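Local structure of CRISPR protein (Archaeoglobus fulgidus, 4MJK) at residues Ser60-Trp71 / Val200-Lys208. The protein probably serves as the Cas5 subunit of an archaeal type I-A CRISPR Cascade complex and likely helps to hold the crRNA. Sequence-based numbering, arbitrary orientation.
Sequences SELGENLLAIGW and VYLNPFEVK
Phe-205 points its CD1-CE1 edge at the start of strand 66-73, with CD1 3.6 Å from Leu-66 O near the ring plane and CE1 3.5 Å from Leu-67 O. CG of Phe-205 lies anti to its carbonyl carbon (chi1 -60°), which brings the ring end closer to the strand, while Pro-204 CG sits over the centre of one ring face. The Leu-66 and Phe-205 side chains cross at about a right angle, CD2 of Leu-66 touching CE1 of Phe-205 and CB of Pro-204; Ile-69 CG2 meets Pro-204 CG at 3.9 Å. In helix 58-65, Gly-63 O accepts from Glu-206 N (3.0 Å, 165°), the donor standing above the carbonyl plane. CG of Glu-206 lies against the bare CA and carbonyl carbon of Gly-63, and the chain bends at chi2 to bring OE2 3.5 Å from Ser-60 CB. Beyond Pro-204, Tyr-201 CE1 lies 3.5 Å from Trp-71 CZ2, in plane at the indole edge, with the rings inclined at 67°; the Tyr-201 hydroxyl is hydrogen-bonded to Glu-199 OE2. An alanine in place of Tyr-201 would probably strip Trp-71 CZ2 and CH2 of this phenol ring and leave Glu-199 without that hydroxyl. The loop after strand 196-202 thus packs on helix 58-65 and strand 66-73, whose classic beta bulge (Leu-67, Ala-68) faces Val-133, consistent with the RAMP-type Cas5 family.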
ATOM      1  N   SER A  60      25.917  -8.812  10.037  1.00 29.09           N
ATOM      2  CA  SER A  60      26.678 -10.049   9.949  1.00 32.78           C
ATOM      3  C   SER A  60      26.867 -10.656  11.338  1.00 31.33           C
ATOM      4  O   SER A  60      26.925 -11.879  11.478  1.00 32.41           O
ATOM      5  CB  SER A  60      28.020  -9.845   9.232  1.00 35.49           C
ATOM      6  OG  SER A  60      28.976  -9.241  10.082  1.00 40.69           O
ATOM      7  N   GLU A  61      26.939  -9.809  12.362  1.00 27.67           N
ATOM      8  CA  GLU A  61      27.009 -10.292  13.740  1.00 30.36           C
ATOM      9  C   GLU A  61      25.713 -11.010  14.134  1.00 28.85           C
ATOM     10  O   GLU A  61      25.737 -12.053  14.778  1.00 27.48           O
ATOM     11  CB  GLU A  61      27.256  -9.139  14.713  1.00 35.92           C
ATOM     12  CG  GLU A  61      28.483  -8.292  14.412  1.00 43.55           C
ATOM     13  CD  GLU A  61      28.757  -7.254  15.491  1.00 49.50           C
ATOM     14  OE1 GLU A  61      27.863  -7.017  16.337  1.00 48.87           O
ATOM     15  OE2 GLU A  61      29.870  -6.679  15.493  1.00 55.12           O
ATOM     16  N   LEU A  62      24.576 -10.436  13.755  1.00 24.80           N
ATOM     17  CA  LEU A  62      23.302 -11.074  14.037  1.00 23.45           C
ATOM     18  C   LEU A  62      23.236 -12.426  13.335  1.00 20.20           C
ATOM     19  O   LEU A  62      22.803 -13.417  13.923  1.00 22.60           O
ATOM     20  CB  LEU A  62      22.147 -10.190  13.577  1.00 21.04           C
ATOM     21  CG  LEU A  62      21.966  -8.923  14.404  1.00 23.93           C
ATOM     22  CD1 LEU A  62      20.966  -7.986  13.725  1.00 22.62           C
ATOM     23  CD2 LEU A  62      21.524  -9.284  15.813  1.00 22.36           C
ATOM     24  N   GLY A  63      23.683 -12.458  12.085  1.00 21.42           N
ATOM     25  CA  GLY A  63      23.612 -13.658  11.280  1.00 24.48           C
ATOM     26  C   GLY A  63      24.471 -14.782  11.816  1.00 25.67           C
ATOM     27  O   GLY A  63      24.133 -15.954  11.669  1.00 24.83           O
ATOM     28  N   GLU A  64      25.589 -14.434  12.443  1.00 27.85           N
ATOM     29  CA  GLU A  64      26.459 -15.448  13.028  1.00 27.22           C
ATOM     30  C   GLU A  64      25.824 -16.079  14.266  1.00 24.68           C
ATOM     31  O   GLU A  64      26.054 -17.248  14.569  1.00 25.31           O
ATOM     32  CB  GLU A  64      27.835 -14.851  13.356  1.00 33.24           C
ATOM     33  CG  GLU A  64      28.669 -14.536  12.118  1.00 36.48           C
ATOM     34  CD  GLU A  64      29.858 -13.624  12.402  1.00 43.60           C
ATOM     35  OE1 GLU A  64      29.996 -13.137  13.548  1.00 45.28           O
ATOM     36  OE2 GLU A  64      30.653 -13.385  11.466  1.00 45.96           O
ATOM     37  N   ASN A  65      25.018 -15.310  14.980  1.00 23.35           N
ATOM     38  CA  ASN A  65      24.375 -15.828  16.182  1.00 24.41           C
ATOM     39  C   ASN A  65      22.973 -16.395  15.930  1.00 20.45           C
ATOM     40  O   ASN A  65      22.347 -16.952  16.833  1.00 18.67           O
ATOM     41  CB  ASN A  65      24.320 -14.749  17.268  1.00 26.53           C
ATOM     42  CG  ASN A  65      25.700 -14.382  17.796  1.00 38.10           C
ATOM     43  OD1 ASN A  65      26.126 -13.226  17.709  1.00 42.37           O
ATOM     44  ND2 ASN A  65      26.408 -15.371  18.346  1.00 32.60           N
ATOM     45  N   LEU A  66      22.490 -16.263  14.703  1.00 19.74           N
ATOM     46  CA  LEU A  66      21.116 -16.656  14.394  1.00 19.92           C
ATOM     47  C   LEU A  66      20.981 -18.162  14.202  1.00 17.66           C
ATOM     48  O   LEU A  66      21.705 -18.751  13.419  1.00 20.47           O
ATOM     49  CB  LEU A  66      20.626 -15.936  13.135  1.00 20.43           C
ATOM     50  CG  LEU A  66      19.145 -16.106  12.754  1.00 17.68           C
ATOM     51  CD1 LEU A  66      18.222 -15.349  13.706  1.00 16.28           C
ATOM     52  CD2 LEU A  66      18.921 -15.627  11.323  1.00 17.89           C
ATOM     53  N   LEU A  67      20.036 -18.775  14.906  1.00 16.63           N
ATOM     54  CA  LEU A  67      19.736 -20.188  14.717  1.00 16.84           C
ATOM     55  C   LEU A  67      18.492 -20.395  13.852  1.00 17.80           C
ATOM     56  O   LEU A  67      18.395 -21.385  13.130  1.00 15.83           O
ATOM     57  CB  LEU A  67      19.529 -20.861  16.069  1.00 17.77           C
ATOM     58  CG  LEU A  67      20.806 -20.871  16.916  1.00 22.14           C
ATOM     59  CD1 LEU A  67      20.552 -21.559  18.255  1.00 22.20           C
ATOM     60  CD2 LEU A  67      21.956 -21.524  16.146  1.00 18.68           C
ATOM     61  N   ALA A  68      17.537 -19.469  13.949  1.00 15.11           N
ATOM     62  CA  ALA A  68      16.275 -19.625  13.230  1.00 12.14           C
ATOM     63  C   ALA A  68      15.620 -18.288  12.984  1.00 13.50           C
ATOM     64  O   ALA A  68      15.711 -17.387  13.813  1.00 11.83           O
ATOM     65  CB  ALA A  68      15.332 -20.524  14.023  1.00 11.56           C
ATOM     66  N   ILE A  69      14.939 -18.164  11.847  1.00 10.55           N
ATOM     67  CA  ILE A  69      14.060 -17.029  11.619  1.00  9.00           C
ATOM     68  C   ILE A  69      12.911 -17.470  10.746  1.00 11.68           C
ATOM     69  O   ILE A  69      13.119 -17.922   9.621  1.00 12.67           O
ATOM     70  CB  ILE A  69      14.788 -15.826  10.985  1.00 13.81           C
ATOM     71  CG1 ILE A  69      13.780 -14.701  10.691  1.00  9.63           C
ATOM     72  CG2 ILE A  69      15.525 -16.238   9.723  1.00 11.21           C
ATOM     73  CD1 ILE A  69      14.445 -13.368  10.299  1.00 12.47           C
ATOM     74  N   GLY A  70      11.705 -17.378  11.293  1.00 11.44           N
ATOM     75  CA  GLY A  70      10.484 -17.749  10.589  1.00  8.89           C
ATOM     76  C   GLY A  70       9.422 -16.698  10.858  1.00  9.95           C
ATOM     77  O   GLY A  70       9.570 -15.882  11.772  1.00  9.04           O
ATOM     78  N   TRP A  71       8.348 -16.712  10.077  1.00  8.08           N
ATOM     79  CA  TRP A  71       7.315 -15.705  10.214  1.00  8.92           C
ATOM     80  C   TRP A  71       6.014 -16.247   9.666  1.00  9.96           C
ATOM     81  O   TRP A  71       6.006 -17.224   8.913  1.00  6.85           O
ATOM     82  CB  TRP A  71       7.699 -14.421   9.459  1.00  7.28           C
ATOM     83  CG  TRP A  71       7.980 -14.666   7.997  1.00  8.61           C
ATOM     84  CD1 TRP A  71       7.103 -14.535   6.953  1.00 10.26           C
ATOM     85  CD2 TRP A  71       9.212 -15.127   7.428  1.00  8.31           C
ATOM     86  NE1 TRP A  71       7.723 -14.875   5.770  1.00 10.56           N
ATOM     87  CE2 TRP A  71       9.018 -15.248   6.042  1.00  8.96           C
ATOM     88  CE3 TRP A  71      10.466 -15.447   7.967  1.00  8.10           C
ATOM     89  CZ2 TRP A  71      10.027 -15.653   5.178  1.00  8.99           C
ATOM     90  CZ3 TRP A  71      11.474 -15.855   7.104  1.00 10.91           C
ATOM     91  CH2 TRP A  71      11.245 -15.960   5.727  1.00  9.69           C
ATOM     92  N   VAL A 200      12.568 -17.724  -2.680  1.00  9.26           N
ATOM     93  CA  VAL A 200      14.027 -17.784  -2.516  1.00 10.92           C
ATOM     94  C   VAL A 200      14.569 -16.458  -2.025  1.00 12.50           C
ATOM     95  O   VAL A 200      14.316 -15.417  -2.646  1.00 12.66           O
ATOM     96  CB  VAL A 200      14.751 -18.163  -3.830  1.00 13.94           C
ATOM     97  CG1 VAL A 200      16.269 -18.192  -3.610  1.00 12.67           C
ATOM     98  CG2 VAL A 200      14.233 -19.510  -4.342  1.00 15.00           C
ATOM     99  N   TYR A 201      15.312 -16.501  -0.915  1.00 12.15           N
ATOM    100  CA  TYR A 201      15.841 -15.296  -0.261  1.00 13.33           C
ATOM    101  C   TYR A 201      17.361 -15.350  -0.176  1.00 14.26           C
ATOM    102  O   TYR A 201      17.952 -16.418  -0.307  1.00 13.19           O
ATOM    103  CB  TYR A 201      15.335 -15.214   1.186  1.00 12.14           C
ATOM    104  CG  TYR A 201      13.825 -15.176   1.362  1.00 10.12           C
ATOM    105  CD1 TYR A 201      13.156 -16.206   2.017  1.00 10.74           C
ATOM    106  CD2 TYR A 201      13.076 -14.109   0.884  1.00 11.40           C
ATOM    107  CE1 TYR A 201      11.781 -16.174   2.185  1.00 11.46           C
ATOM    108  CE2 TYR A 201      11.699 -14.067   1.041  1.00 10.21           C
ATOM    109  CZ  TYR A 201      11.054 -15.103   1.698  1.00 10.90           C
ATOM    110  OH  TYR A 201       9.679 -15.078   1.862  1.00 12.19           O
ATOM    111  N   LEU A 202      17.992 -14.205   0.086  1.00 14.44           N
ATOM    112  CA  LEU A 202      19.363 -14.202   0.590  1.00 14.41           C
ATOM    113  C   LEU A 202      19.447 -14.964   1.924  1.00 16.77           C
ATOM    114  O   LEU A 202      18.585 -14.827   2.809  1.00 13.73           O
ATOM    115  CB  LEU A 202      19.900 -12.770   0.733  1.00 16.62           C
ATOM    116  CG  LEU A 202      19.982 -11.936  -0.556  1.00 17.54           C
ATOM    117  CD1 LEU A 202      20.436 -10.503  -0.278  1.00 18.02           C
ATOM    118  CD2 LEU A 202      20.900 -12.603  -1.591  1.00 19.99           C
ATOM    119  N   ASN A 203      20.482 -15.785   2.060  1.00 16.85           N
ATOM    120  CA  ASN A 203      20.651 -16.621   3.241  1.00 18.09           C
ATOM    121  C   ASN A 203      20.968 -15.767   4.471  1.00 18.50           C
ATOM    122  O   ASN A 203      21.937 -15.010   4.470  1.00 18.90           O
ATOM    123  CB  ASN A 203      21.754 -17.659   2.963  1.00 19.52           C
ATOM    124  CG  ASN A 203      21.954 -18.640   4.099  1.00 23.09           C
ATOM    125  OD1 ASN A 203      21.214 -18.650   5.075  1.00 22.35           O
ATOM    126  ND2 ASN A 203      22.966 -19.486   3.966  1.00 28.83           N
ATOM    127  N   PRO A 204      20.136 -15.855   5.524  1.00 18.84           N
ATOM    128  CA  PRO A 204      20.419 -14.987   6.674  1.00 20.07           C
ATOM    129  C   PRO A 204      21.425 -15.613   7.640  1.00 21.11           C
ATOM    130  O   PRO A 204      21.865 -14.953   8.574  1.00 26.01           O
ATOM    131  CB  PRO A 204      19.056 -14.872   7.355  1.00 18.70           C
ATOM    132  CG  PRO A 204      18.407 -16.208   7.084  1.00 18.09           C
ATOM    133  CD  PRO A 204      18.876 -16.606   5.691  1.00 19.79           C
ATOM    134  N   PHE A 205      21.760 -16.879   7.430  1.00 20.39           N
ATOM    135  CA  PHE A 205      22.633 -17.595   8.351  1.00 23.54           C
ATOM    136  C   PHE A 205      24.083 -17.376   7.966  1.00 26.38           C
ATOM    137  O   PHE A 205      24.472 -17.600   6.820  1.00 31.65           O
ATOM    138  CB  PHE A 205      22.299 -19.082   8.363  1.00 21.78           C
ATOM    139  CG  PHE A 205      20.897 -19.369   8.775  1.00 22.61           C
ATOM    140  CD1 PHE A 205      20.463 -19.062  10.057  1.00 23.21           C
ATOM    141  CD2 PHE A 205      20.001 -19.926   7.888  1.00 22.45           C
ATOM    142  CE1 PHE A 205      19.162 -19.306  10.444  1.00 20.23           C
ATOM    143  CE2 PHE A 205      18.693 -20.166   8.270  1.00 26.66           C
ATOM    144  CZ  PHE A 205      18.280 -19.858   9.552  1.00 21.83           C
ATOM    145  N   GLU A 206      24.870 -16.899   8.918  1.00 28.82           N
ATOM    146  CA  GLU A 206      26.297 -16.714   8.698  1.00 30.98           C
ATOM    147  C   GLU A 206      27.070 -17.720   9.535  1.00 33.18           C
ATOM    148  O   GLU A 206      26.595 -18.169  10.581  1.00 30.76           O
ATOM    149  CB  GLU A 206      26.721 -15.287   9.063  1.00 32.15           C
ATOM    150  CG  GLU A 206      25.943 -14.196   8.330  1.00 37.58           C
ATOM    151  CD  GLU A 206      26.840 -13.241   7.549  1.00 43.23           C
ATOM    152  OE1 GLU A 206      28.016 -13.590   7.306  1.00 44.22           O
ATOM    153  OE2 GLU A 206      26.365 -12.139   7.178  1.00 48.27           O
ATOM    154  N   VAL A 207      28.264 -18.076   9.077  1.00 38.41           N
ATOM    155  CA  VAL A 207      29.135 -18.946   9.852  1.00 43.80           C
ATOM    156  C   VAL A 207      30.290 -18.151  10.452  1.00 46.70           C
ATOM    157  O   VAL A 207      30.867 -17.291   9.791  1.00 47.42           O
ATOM    158  CB  VAL A 207      29.698 -20.093   8.993  1.00 49.30           C
ATOM    159  CG1 VAL A 207      30.717 -20.902   9.789  1.00 51.40           C
ATOM    160  CG2 VAL A 207      28.564 -20.984   8.488  1.00 45.33           C
ATOM    161  N   LYS A 208      30.622 -18.449  11.706  1.00 55.90           N
ATOM    162  CA  LYS A 208      31.748 -17.809  12.390  1.00 56.96           C
ATOM    163  C   LYS A 208      32.959 -17.636  11.474  1.00 57.54           C
ATOM    164  O   LYS A 208      33.212 -16.547  10.956  1.00 57.75           O
ATOM    165  CB  LYS A 208      32.159 -18.627  13.618  1.00 60.47           C
ATOM    166  CG  LYS A 208      32.734 -19.998  13.281  1.00 60.56           C
ATOM    167  CD  LYS A 208      33.469 -20.601  14.474  1.00 62.74           C
ATOM    168  CE  LYS A 208      34.057 -21.965  14.133  1.00 65.01           C
ATOM    169  NZ  LYS A 208      35.068 -21.889  13.040  1.00 61.52           N
TER